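Putative rRNA methyltransferase (Sorangium cellulosum, PDB 4RWZ) probably methylates 16S rRNA within the 30S ribosomal subunit, a modification that confers resistance to aminoglycoside antibiotics. Local coordinates at residues A[27-32]-A[92-97]; A[99-104]-A[127-132]; A[108-113]-A[119-124]; A[112-117]-A[137-142]. All coordinates share one frame; numbering follows the deposited sequence.

Contact 1 of 4, residues A[27-32]-A[92-97]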
loop_
_atom_site.group_PDB
_atom_site.type_symbol
_atom_site.label_atom_id
_atom_site.label_comp_id
_atom_site.label_asym_id
_atom_site.label_seq_id
_atom_site.Cartn_x
_atom_site.Cartn_y
_atom_site.Cartn_z
ATOM N N VAL A 27 -1.624 -4.578 -11.523
ATOM C CA VAL A 27 -2.116 -4.676 -10.159
ATOM C C VAL A 27 -1.634 -3.495 -9.351
ATOM O O VAL A 27 -0.455 -3.108 -9.409
ATOM C CB VAL A 27 -1.595 -5.965 -9.470
ATOM C CG1 VAL A 27 -2.080 -6.041 -7.999
ATOM C CG2 VAL A 27 -2.013 -7.202 -10.270
ATOM N N LEU A 28 -2.560 -2.892 -8.610
ATOM C CA LEU A 28 -2.250 -1.813 -7.691
ATOM C C LEU A 28 -2.600 -2.302 -6.299
ATOM O O LEU A 28 -3.639 -2.949 -6.120
ATOM C CB LEU A 28 -3.121 -0.590 -8.047
ATOM C CG LEU A 28 -3.331 0.492 -7.016
ATOM C CD1 LEU A 28 -2.047 1.285 -6.741
ATOM C CD2 LEU A 28 -4.448 1.472 -7.529
ATOM N N ILE A 29 -1.701 -2.079 -5.333
ATOM C CA ILE A 29 -2.039 -2.381 -3.935
ATOM C C ILE A 29 -1.872 -1.121 -3.144
ATOM O O ILE A 29 -0.824 -0.462 -3.200
ATOM C CB ILE A 29 -1.162 -3.508 -3.369
ATOM C CG1 ILE A 29 -1.363 -4.769 -4.258
ATOM C CG2 ILE A 29 -1.495 -3.729 -1.840
ATOM C CD1 ILE A 29 -0.457 -5.992 -3.797
ATOM N N ASP A 30 -2.898 -0.766 -2.375
ATOM C CA ASP A 30 -2.857 0.456 -1.574
ATOM C C ASP A 30 -2.818 0.041 -0.111
ATOM O O ASP A 30 -3.786 -0.497 0.371
ATOM C CB ASP A 30 -4.143 1.276 -1.850
ATOM C CG ASP A 30 -4.186 2.617 -1.072
ATOM O OD1 ASP A 30 -3.122 3.297 -0.996
ATOM O OD2 ASP A 30 -5.301 3.060 -0.570
ATOM N N VAL A 31 -1.710 0.292 0.595
ATOM C CA VAL A 31 -1.569 -0.206 1.981
ATOM C C VAL A 31 -2.002 0.878 2.938
ATOM O O VAL A 31 -1.608 2.050 2.767
ATOM C CB VAL A 31 -0.082 -0.596 2.209
ATOM C CG1 VAL A 31 0.186 -0.910 3.665
ATOM C CG2 VAL A 31 0.193 -1.776 1.367
ATOM N N GLY A 32 -2.868 0.515 3.893
ATOM C CA GLY A 32 -3.440 1.465 4.834
ATOM C C GLY A 32 -4.513 2.267 4.138
ATOM O O GLY A 32 -4.566 3.503 4.216
ATOM N N GLU A 92 0.609 -13.599 2.466
ATOM C CA GLU A 92 1.555 -14.128 1.480
ATOM C C GLU A 92 0.951 -14.214 0.090
ATOM O O GLU A 92 1.689 -14.156 -0.902
ATOM C CB GLU A 92 2.089 -15.509 1.933
ATOM C CG GLU A 92 0.980 -16.518 2.039
ATOM C CD GLU A 92 1.438 -17.863 2.574
ATOM O OE1 GLU A 92 2.610 -17.973 3.020
ATOM O OE2 GLU A 92 0.610 -18.811 2.548
ATOM N N GLU A 93 -0.381 -14.317 0.006
ATOM C CA GLU A 93 -1.056 -14.365 -1.288
ATOM C C GLU A 93 -0.781 -13.108 -2.142
ATOM O O GLU A 93 -0.961 -13.128 -3.359
ATOM C CB GLU A 93 -2.571 -14.492 -1.095
ATOM C CG GLU A 93 -3.012 -15.829 -0.486
ATOM C CD GLU A 93 -2.992 -15.830 1.014
ATOM O OE1 GLU A 93 -2.367 -14.938 1.627
ATOM O OE2 GLU A 93 -3.607 -16.740 1.612
ATOM N N LEU A 94 -0.391 -12.012 -1.499
ATOM C CA LEU A 94 -0.144 -10.767 -2.267
ATOM C C LEU A 94 1.309 -10.653 -2.677
ATOM O O LEU A 94 1.690 -9.735 -3.407
ATOM C CB LEU A 94 -0.527 -9.532 -1.457
ATOM C CG LEU A 94 -1.976 -9.440 -1.020
ATOM C CD1 LEU A 94 -2.144 -8.168 -0.196
ATOM C CD2 LEU A 94 -2.880 -9.422 -2.253
ATOM N N ALA A 95 2.135 -11.594 -2.262
ATOM C CA ALA A 95 3.567 -11.474 -2.577
ATOM C C ALA A 95 3.888 -11.360 -4.036
ATOM O O ALA A 95 3.364 -12.123 -4.841
ATOM C CB ALA A 95 4.366 -12.658 -1.946
ATOM N N GLY A 96 4.754 -10.390 -4.377
ATOM C CA GLY A 96 5.237 -10.227 -5.728
ATOM C C GLY A 96 4.197 -9.793 -6.743
ATOM O O GLY A 96 4.477 -9.856 -7.923
ATOM N N LEU A 97 3.025 -9.318 -6.321
ATOM C CA LEU A 97 1.994 -8.987 -7.305
ATOM C C LEU A 97 1.972 -7.557 -7.838
ATOM O O LEU A 97 1.538 -7.350 -8.983
ATOM C CB LEU A 97 0.583 -9.254 -6.752
ATOM C CG LEU A 97 0.153 -10.684 -6.457
ATOM C CD1 LEU A 97 -1.330 -10.610 -6.026
ATOM C CD2 LEU A 97 0.344 -11.595 -7.657
#
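Ile29 and Leu97 bury the most surface here, with Val27 next, and together they seat the start of a central strand on the turn at residues 94-97. Ile29 sends its longer branch across: CG1 stands anti to the carbonyl carbon (chi1 -58°) and the chain then runs straight on, which carries CD1 to within 4.2 Å of Leu94 CB. The same methyl faces the gap between Leu94 and Leu97, which open and close the turn, with Leu97 CB a little farther off. Val27 meets the backbone of Leu97 as much as its side chain. Val27 CB lies 3.5 Å from Leu97 O, with CG2 of the same valine 3.8 Å from that oxygen, while Val27 CG1 packs at 4.4 Å from Leu97 CB. No hydrogen bond joins the two segments. The loop keeps its shape by its own type II turn, in which Leu97 N donates to Leu94 O, and Gly96 takes the positive phi that such a turn needs. Beyond the contact, Leu97 also packs on Leu17 and Leu21 of helix 14-21, and Leu94 on Ile52 of strand 49-55. Strand 26-31 occupies the first-strand position of a class I methyltransferase sheet of Rossmann type, and the glycine-rich turn beginning at Gly32 is consistent with the first S-adenosylmethionine-binding motif of that fold.

Contact 2 of 4, residues A[99-104]-A[127-132]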
loop_
_atom_site.group_PDB
_atom_site.type_symbol
_atom_site.label_atom_id
_atom_site.label_comp_id
_atom_site.label_asym_id
_atom_site.label_seq_id
_atom_site.Cartn_x
_atom_site.Cartn_y
_atom_site.Cartn_z
ATOM N N HIS A 99 2.283 -4.003 -9.495
ATOM C CA HIS A 99 3.023 -3.099 -10.389
ATOM C C HIS A 99 3.187 -1.754 -9.709
ATOM O O HIS A 99 4.179 -1.068 -9.933
ATOM C CB HIS A 99 2.254 -2.859 -11.697
ATOM C CG HIS A 99 2.171 -4.063 -12.559
ATOM N ND1 HIS A 99 1.239 -5.060 -12.363
ATOM C CD2 HIS A 99 2.917 -4.441 -13.629
ATOM C CE1 HIS A 99 1.409 -5.996 -13.280
ATOM N NE2 HIS A 99 2.425 -5.650 -14.049
ATOM N N THR A 100 2.210 -1.396 -8.860
ATOM C CA THR A 100 2.235 -0.136 -8.099
ATOM C C THR A 100 1.765 -0.379 -6.678
ATOM O O THR A 100 0.683 -0.970 -6.488
ATOM C CB THR A 100 1.283 0.908 -8.742
ATOM O OG1 THR A 100 1.567 0.995 -10.153
ATOM C CG2 THR A 100 1.457 2.278 -8.068
ATOM N N LEU A 101 2.540 0.081 -5.685
ATOM C CA LEU A 101 2.132 -0.038 -4.280
ATOM C C LEU A 101 2.057 1.379 -3.749
ATOM O O LEU A 101 3.061 2.084 -3.755
ATOM C CB LEU A 101 3.205 -0.784 -3.497
ATOM C CG LEU A 101 3.051 -0.881 -1.972
ATOM C CD1 LEU A 101 1.884 -1.685 -1.706
ATOM C CD2 LEU A 101 4.369 -1.581 -1.463
ATOM N N THR A 102 0.889 1.799 -3.278
ATOM C CA THR A 102 0.721 3.170 -2.808
ATOM C C THR A 102 0.576 3.249 -1.276
ATOM O O THR A 102 -0.010 2.355 -0.631
ATOM C CB THR A 102 -0.496 3.866 -3.475
ATOM O OG1 THR A 102 -1.680 3.072 -3.235
ATOM C CG2 THR A 102 -0.244 4.033 -5.011
ATOM N N LEU A 103 1.192 4.285 -0.686
ATOM C CA LEU A 103 0.965 4.604 0.753
ATOM C C LEU A 103 0.575 6.060 0.766
ATOM O O LEU A 103 1.427 6.938 0.598
ATOM C CB LEU A 103 2.232 4.418 1.578
ATOM C CG LEU A 103 2.559 2.918 1.724
ATOM C CD1 LEU A 103 3.553 2.643 0.725
ATOM C CD2 LEU A 103 3.026 2.463 3.076
ATOM N N ASN A 104 -0.712 6.317 0.943
ATOM C CA ASN A 104 -1.256 7.685 0.894
ATOM C C ASN A 104 -1.484 8.186 2.296
ATOM O O ASN A 104 -2.390 7.710 2.964
ATOM C CB ASN A 104 -2.607 7.675 0.187
ATOM C CG ASN A 104 -2.470 7.388 -1.280
ATOM O OD1 ASN A 104 -1.630 7.985 -1.923
ATOM N ND2 ASN A 104 -3.263 6.457 -1.811
ATOM N N ARG A 127 8.260 -6.971 -0.407
ATOM C CA ARG A 127 7.721 -8.302 -0.683
ATOM C C ARG A 127 6.474 -8.264 -1.557
ATOM O O ARG A 127 6.222 -9.219 -2.342
ATOM C CB ARG A 127 7.437 -9.017 0.656
ATOM C CG ARG A 127 6.808 -10.384 0.614
ATOM C CD ARG A 127 6.673 -10.779 2.121
ATOM N NE ARG A 127 6.028 -12.043 2.430
ATOM C CZ ARG A 127 4.818 -12.142 2.970
ATOM N NH1 ARG A 127 4.112 -11.049 3.236
ATOM N NH2 ARG A 127 4.310 -13.336 3.246
ATOM N N LEU A 128 5.717 -7.162 -1.490
ATOM C CA LEU A 128 4.469 -7.089 -2.249
ATOM C C LEU A 128 4.620 -6.651 -3.711
ATOM O O LEU A 128 3.660 -6.719 -4.480
ATOM C CB LEU A 128 3.460 -6.087 -1.629
ATOM C CG LEU A 128 2.908 -6.453 -0.253
ATOM C CD1 LEU A 128 1.750 -5.526 0.154
ATOM C CD2 LEU A 128 2.464 -7.857 -0.281
ATOM N N VAL A 129 5.794 -6.152 -4.050
ATOM C CA VAL A 129 6.000 -5.490 -5.323
ATOM C C VAL A 129 6.711 -6.396 -6.314
ATOM O O VAL A 129 7.660 -7.064 -5.960
ATOM C CB VAL A 129 6.833 -4.222 -5.122
ATOM C CG1 VAL A 129 6.926 -3.416 -6.446
ATOM C CG2 VAL A 129 6.144 -3.353 -4.060
ATOM N N ARG A 130 6.264 -6.397 -7.559
ATOM C CA ARG A 130 6.952 -7.227 -8.562
ATOM C C ARG A 130 8.209 -6.490 -8.994
ATOM O O ARG A 130 8.267 -5.247 -8.890
ATOM C CB ARG A 130 6.017 -7.571 -9.737
ATOM C CG ARG A 130 5.758 -6.491 -10.710
ATOM C CD ARG A 130 4.838 -7.015 -11.825
ATOM N NE ARG A 130 3.567 -7.458 -11.273
ATOM C CZ ARG A 130 2.848 -8.462 -11.774
ATOM N NH1 ARG A 130 3.317 -9.128 -12.838
ATOM N NH2 ARG A 130 1.673 -8.805 -11.209
ATOM N N PRO A 131 9.243 -7.231 -9.444
ATOM C CA PRO A 131 10.466 -6.590 -9.971
ATOM C C PRO A 131 10.113 -5.541 -11.001
ATOM O O PRO A 131 9.215 -5.758 -11.830
ATOM C CB PRO A 131 11.225 -7.748 -10.648
ATOM C CG PRO A 131 10.766 -8.972 -9.919
ATOM C CD PRO A 131 9.310 -8.701 -9.528
ATOM N N GLY A 132 10.701 -4.358 -10.869
ATOM C CA GLY A 132 10.381 -3.268 -11.773
ATOM C C GLY A 132 9.140 -2.468 -11.395
ATOM O O GLY A 132 8.845 -1.453 -11.997
#
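His99 comes first and makes the one strongly polar meeting of this contact, lying face to face with the guanidinium of Arg130. The two planes are tilted by only 13° and their centres are 3.8 Å apart. His99 CE1 sits over the middle of the guanidinium, 3.2 Å from Arg130 CZ, whereas Arg130 NE lies over the histidine face but displaced toward the ring's rim. The aliphatic part of the arginine joins in: Arg130 CD stands 3.7 Å from the centroid of the His99 ring, a CH-pi contact 16° off the normal. A bend at chi3 (60°) lets methylene and guanidinium cover the same face. Two residues further on, Leu101 turns the contact apolar. Its CD2 packs at 3.6 Å against Val129 CG2, the two side chains crossing at about a right angle, and Leu101 CD1 extends to Leu128 CD1 at 4.3 Å. Farther along, the strand diverges from residues 127-132.

Both polar partners are held from outside: His99 ND1 is bonded to the backbone N of Val27, and Arg130 NH2 to the carbonyl of Leu97. Because a backbone N-H must be the donor to ND1, the ring is probably neutral with its proton on NE2, and the stack then reads as cation-pi, a positive guanidinium resting on an uncharged imidazole.

Contact 3 of 4, residues A[108-113]-A[119-124]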
loop_
_atom_site.group_PDB
_atom_site.type_symbol
_atom_site.label_atom_id
_atom_site.label_comp_id
_atom_site.label_asym_id
_atom_site.label_seq_id
_atom_site.Cartn_x
_atom_site.Cartn_y
_atom_site.Cartn_z
ATOM N N ALA A 108 1.707 8.185 11.691
ATOM C CA ALA A 108 3.096 8.517 12.079
ATOM C C ALA A 108 4.044 7.329 12.158
ATOM O O ALA A 108 5.238 7.429 11.842
ATOM C CB ALA A 108 3.092 9.257 13.392
ATOM N N SER A 109 3.527 6.207 12.638
ATOM C CA SER A 109 4.398 5.038 12.822
ATOM C C SER A 109 4.964 4.529 11.501
ATOM O O SER A 109 6.144 4.217 11.405
ATOM C CB SER A 109 3.636 3.928 13.510
ATOM O OG SER A 109 3.704 4.166 14.900
ATOM N N LEU A 110 4.099 4.468 10.487
ATOM C CA LEU A 110 4.497 4.006 9.152
ATOM C C LEU A 110 5.238 5.060 8.420
ATOM O O LEU A 110 6.161 4.749 7.663
ATOM C CB LEU A 110 3.276 3.594 8.339
ATOM C CG LEU A 110 3.508 3.058 6.905
ATOM C CD1 LEU A 110 4.650 2.008 6.896
ATOM C CD2 LEU A 110 2.199 2.426 6.448
ATOM N N LEU A 111 4.857 6.312 8.617
ATOM C CA LEU A 111 5.614 7.439 8.103
ATOM C C LEU A 111 7.048 7.355 8.600
ATOM O O LEU A 111 8.006 7.500 7.825
ATOM C CB LEU A 111 4.991 8.759 8.587
ATOM C CG LEU A 111 5.750 10.064 8.309
ATOM C CD1 LEU A 111 5.931 10.270 6.808
ATOM C CD2 LEU A 111 5.010 11.270 8.934
ATOM N N SER A 112 7.194 7.151 9.904
ATOM C CA SER A 112 8.558 7.035 10.438
ATOM C C SER A 112 9.348 5.896 9.816
ATOM O O SER A 112 10.539 6.017 9.539
ATOM C CB SER A 112 8.541 6.809 11.952
ATOM O OG SER A 112 7.866 7.889 12.537
ATOM N N ALA A 113 8.686 4.769 9.631
ATOM C CA ALA A 113 9.341 3.606 9.056
ATOM C C ALA A 113 9.841 3.951 7.645
ATOM O O ALA A 113 10.832 3.378 7.192
ATOM C CB ALA A 113 8.364 2.373 9.035
ATOM N N ALA A 119 14.134 -1.099 8.472
ATOM C CA ALA A 119 14.317 -2.220 7.520
ATOM C C ALA A 119 13.185 -3.253 7.477
ATOM O O ALA A 119 12.792 -3.681 6.417
ATOM C CB ALA A 119 15.752 -2.954 7.708
ATOM N N PRO A 120 12.693 -3.725 8.646
ATOM C CA PRO A 120 11.633 -4.727 8.548
ATOM C C PRO A 120 10.407 -4.198 7.826
ATOM O O PRO A 120 9.777 -5.011 7.186
ATOM C CB PRO A 120 11.252 -4.993 10.037
ATOM C CG PRO A 120 12.463 -4.688 10.773
ATOM C CD PRO A 120 13.150 -3.536 10.036
ATOM N N VAL A 121 10.091 -2.904 7.911
ATOM C CA VAL A 121 8.915 -2.386 7.213
ATOM C C VAL A 121 9.214 -2.275 5.728
ATOM O O VAL A 121 8.395 -2.624 4.881
ATOM C CB VAL A 121 8.496 -1.038 7.775
ATOM C CG1 VAL A 121 7.240 -0.485 7.048
ATOM C CG2 VAL A 121 8.109 -1.193 9.270
ATOM N N LEU A 122 10.416 -1.787 5.392
ATOM C CA LEU A 122 10.728 -1.688 3.951
ATOM C C LEU A 122 10.746 -3.045 3.300
ATOM O O LEU A 122 10.290 -3.227 2.188
ATOM C CB LEU A 122 12.090 -1.034 3.736
ATOM C CG LEU A 122 12.205 0.374 4.272
ATOM C CD1 LEU A 122 13.615 0.955 3.854
ATOM C CD2 LEU A 122 11.115 1.301 3.693
ATOM N N GLU A 123 11.280 -4.040 3.998
ATOM C CA GLU A 123 11.286 -5.393 3.471
ATOM C C GLU A 123 9.856 -5.949 3.318
ATOM O O GLU A 123 9.555 -6.670 2.362
ATOM C CB GLU A 123 12.131 -6.319 4.378
ATOM C CG GLU A 123 13.632 -5.937 4.335
ATOM C CD GLU A 123 14.470 -6.701 5.302
ATOM O OE1 GLU A 123 14.049 -7.850 5.632
ATOM O OE2 GLU A 123 15.567 -6.190 5.667
ATOM N N ALA A 124 8.986 -5.636 4.286
ATOM C CA ALA A 124 7.621 -6.151 4.173
ATOM C C ALA A 124 6.926 -5.566 2.923
ATOM O O ALA A 124 6.158 -6.268 2.229
ATOM C CB ALA A 124 6.806 -5.826 5.444
#
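Val121 meets Ala113 and Leu110 across a corner where two successive helices run at 90° to each other, the axes of the two short segments 9.9 Å apart at closest approach. The valine is already in contact at its branch point, with Val121 CB 3.6 Å from Ala113 CB. Its methyls then part around that alanine. Val121 CG2 rests on Ala113 CB at 3.6 Å. CG1, anti to the backbone N (chi1 -180°), lies 3.7 Å from the same Ala113 CB and also touches Leu110 CD1 at 3.6 Å. One small alanine thus takes all three outer carbons of the valine, and the leucine a turn earlier closes over one of them. Next to this, Leu122 CD2 approaches Ala113 O at a looser 4.1 Å. Within the first helix, Ser112 OG folds back to donate to Ala108 O at 2.8 Å, reaching the carbonyl from the opposite face to Ser112 N, so a single oxygen serves two donors.

Helix 108-115 follows strand 98-104 and keeps Leu110 CD2 against Leu103 of that strand, while Leu122 of helix 119-127 also touches Ala174, in the loop between helix 160-172 and strand 176-183.

Contact 4 of 4, residues A[112-117]-A[137-142]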
loop_
_atom_site.group_PDB
_atom_site.type_symbol
_atom_site.label_atom_id
_atom_site.label_comp_id
_atom_site.label_asym_id
_atom_site.label_seq_id
_atom_site.Cartn_x
_atom_site.Cartn_y
_atom_site.Cartn_z
ATOM N N SER A 112 7.194 7.151 9.904
ATOM C CA SER A 112 8.558 7.035 10.438
ATOM C C SER A 112 9.348 5.896 9.816
ATOM O O SER A 112 10.539 6.017 9.539
ATOM C CB SER A 112 8.541 6.809 11.952
ATOM O OG SER A 112 7.866 7.889 12.537
ATOM N N ALA A 113 8.686 4.769 9.631
ATOM C CA ALA A 113 9.341 3.606 9.056
ATOM C C ALA A 113 9.841 3.951 7.645
ATOM O O ALA A 113 10.832 3.378 7.192
ATOM C CB ALA A 113 8.364 2.373 9.035
ATOM N N LEU A 114 9.156 4.853 6.913
ATOM C CA LEU A 114 9.599 5.157 5.529
ATOM C C LEU A 114 10.692 6.219 5.481
ATOM O O LEU A 114 11.496 6.303 4.495
ATOM C CB LEU A 114 8.395 5.657 4.648
ATOM C CG LEU A 114 7.287 4.598 4.480
ATOM C CD1 LEU A 114 5.999 5.322 3.912
ATOM C CD2 LEU A 114 7.716 3.539 3.499
ATOM N N VAL A 115 10.758 7.050 6.528
ATOM C CA VAL A 115 11.755 8.146 6.491
ATOM C C VAL A 115 12.960 7.940 7.398
ATOM O O VAL A 115 13.967 8.651 7.228
ATOM C CB VAL A 115 11.147 9.547 6.736
ATOM C CG1 VAL A 115 10.020 9.819 5.703
ATOM C CG2 VAL A 115 10.612 9.683 8.145
ATOM N N LEU A 116 12.870 7.038 8.386
ATOM C CA LEU A 116 14.043 6.806 9.244
ATOM C C LEU A 116 15.198 6.129 8.476
ATOM O O LEU A 116 16.351 6.613 8.522
ATOM C CB LEU A 116 13.679 6.073 10.554
ATOM C CG LEU A 116 12.792 6.977 11.452
ATOM C CD1 LEU A 116 12.323 6.279 12.731
ATOM C CD2 LEU A 116 13.488 8.307 11.743
ATOM N N PRO A 117 14.945 5.010 7.785
ATOM C CA PRO A 117 13.760 4.157 7.716
ATOM C C PRO A 117 13.956 2.953 8.598
ATOM O O PRO A 117 14.996 2.806 9.260
ATOM C CB PRO A 117 13.733 3.728 6.245
ATOM C CG PRO A 117 15.225 3.509 5.958
ATOM C CD PRO A 117 15.954 4.601 6.776
ATOM N N ALA A 137 4.762 6.973 -2.226
ATOM C CA ALA A 137 4.314 7.373 -0.893
ATOM C C ALA A 137 4.042 8.884 -0.889
ATOM O O ALA A 137 4.875 9.689 -1.370
ATOM C CB ALA A 137 5.357 6.992 0.167
ATOM N N LEU A 138 2.893 9.260 -0.327
ATOM C CA LEU A 138 2.556 10.677 -0.119
ATOM C C LEU A 138 2.651 10.918 1.375
ATOM O O LEU A 138 1.842 10.373 2.143
ATOM C CB LEU A 138 1.141 11.007 -0.557
ATOM C CG LEU A 138 0.995 11.365 -2.038
ATOM C CD1 LEU A 138 1.751 12.648 -2.386
ATOM C CD2 LEU A 138 1.501 10.232 -2.889
ATOM N N LEU A 139 3.603 11.745 1.782
ATOM C CA LEU A 139 4.013 11.806 3.191
ATOM C C LEU A 139 3.654 13.178 3.760
ATOM O O LEU A 139 4.031 14.197 3.188
ATOM C CB LEU A 139 5.525 11.569 3.337
ATOM C CG LEU A 139 6.096 10.255 2.766
ATOM C CD1 LEU A 139 7.597 10.163 3.030
ATOM C CD2 LEU A 139 5.337 9.072 3.319
ATOM N N ASN A 140 2.995 13.216 4.912
ATOM C CA ASN A 140 2.557 14.489 5.446
ATOM C C ASN A 140 2.555 14.290 6.956
ATOM O O ASN A 140 2.087 13.252 7.449
ATOM C CB ASN A 140 1.160 14.780 4.892
ATOM C CG ASN A 140 0.584 16.083 5.385
ATOM O OD1 ASN A 140 0.287 16.227 6.562
ATOM N ND2 ASN A 140 0.454 17.053 4.482
ATOM N N GLN A 141 3.129 15.259 7.678
ATOM C CA GLN A 141 3.334 15.127 9.108
ATOM C C GLN A 141 2.164 15.559 9.955
ATOM O O GLN A 141 2.232 15.487 11.185
ATOM C CB GLN A 141 4.583 15.911 9.527
ATOM C CG GLN A 141 5.824 15.332 8.939
ATOM C CD GLN A 141 7.055 15.904 9.550
ATOM O OE1 GLN A 141 7.002 16.537 10.604
ATOM N NE2 GLN A 141 8.185 15.695 8.888
ATOM N N SER A 142 1.071 15.918 9.320
ATOM C CA SER A 142 -0.142 16.291 10.062
ATOM C C SER A 142 -1.098 15.110 10.289
ATOM O O SER A 142 -2.192 15.293 10.835
ATOM C CB SER A 142 -0.852 17.485 9.404
ATOM O OG SER A 142 -1.489 17.148 8.167
#
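Asn140 OD1 is gripped by two donors of one residue, Ser142 N at 2.9 Å and Ser142 OG at 2.6 Å. They reach it from opposite faces of the amide plane, each tilted 23° from it. The bond from the backbone N forms an Asx turn just past the end of the strand, and the serine hydroxyl doubles the grip, while ND2 of the same amide is bonded to Thr206 OG1. With both ends engaged, the rotation of the amide is largely fixed.

Just before this turn in the chain, Leu139 points toward the helix and divides its two methyls between neighbouring residues. Leu139 CD1 meets Val115 CG1 tip to tip at 3.6 Å, and Leu139 CD2 lies 3.9 Å from Leu114 CD1, the two leucines crossing at a slant. In Val115, CG1 is the methyl set anti to the carbonyl carbon (chi1 -56°), which sends it out toward the strand. Helix 108-115 belongs to the connection between strands 98-104 and 133-139, which run parallel side by side, so this is helix-on-sheet packing inside a beta-alpha-beta crossover of the Rossmann-type fold. Residues 137 and 139 share the helix-facing side of their strand, and Leu114 CD1 therefore spans both, lying 4.2 Å from Ala137 CB.

Two backbone carbonyls of residues 112-117 are taken up by helix 160-172, Tyr171 OH bonding Leu114 O and Trp162 NE1 bonding Val115 O. A cis peptide then leads into Pro117, which packs against Leu167 and Ala170 of that same helix.

Contacts 1, 2 and 4 are buried, whereas contact 3 is only partly so, although its centre is no farther from the middle of the chain than that of contact 4. Contacts 1 and 2 join loop or short-strand residues to adjoining strands of the central sheet and touch one another. Contact 4 reaches the same sheet through strand 133-139, next to the strand of contact 2. Contacts 3 and 4 share helix 108-115, turning it against another helix in one and against the sheet in the other. Across the segments the chemistry is apolar in contacts 1, 3 and 4; contact 2 alone adds a guanidinium stacked on an imidazole, between two partly exposed residues.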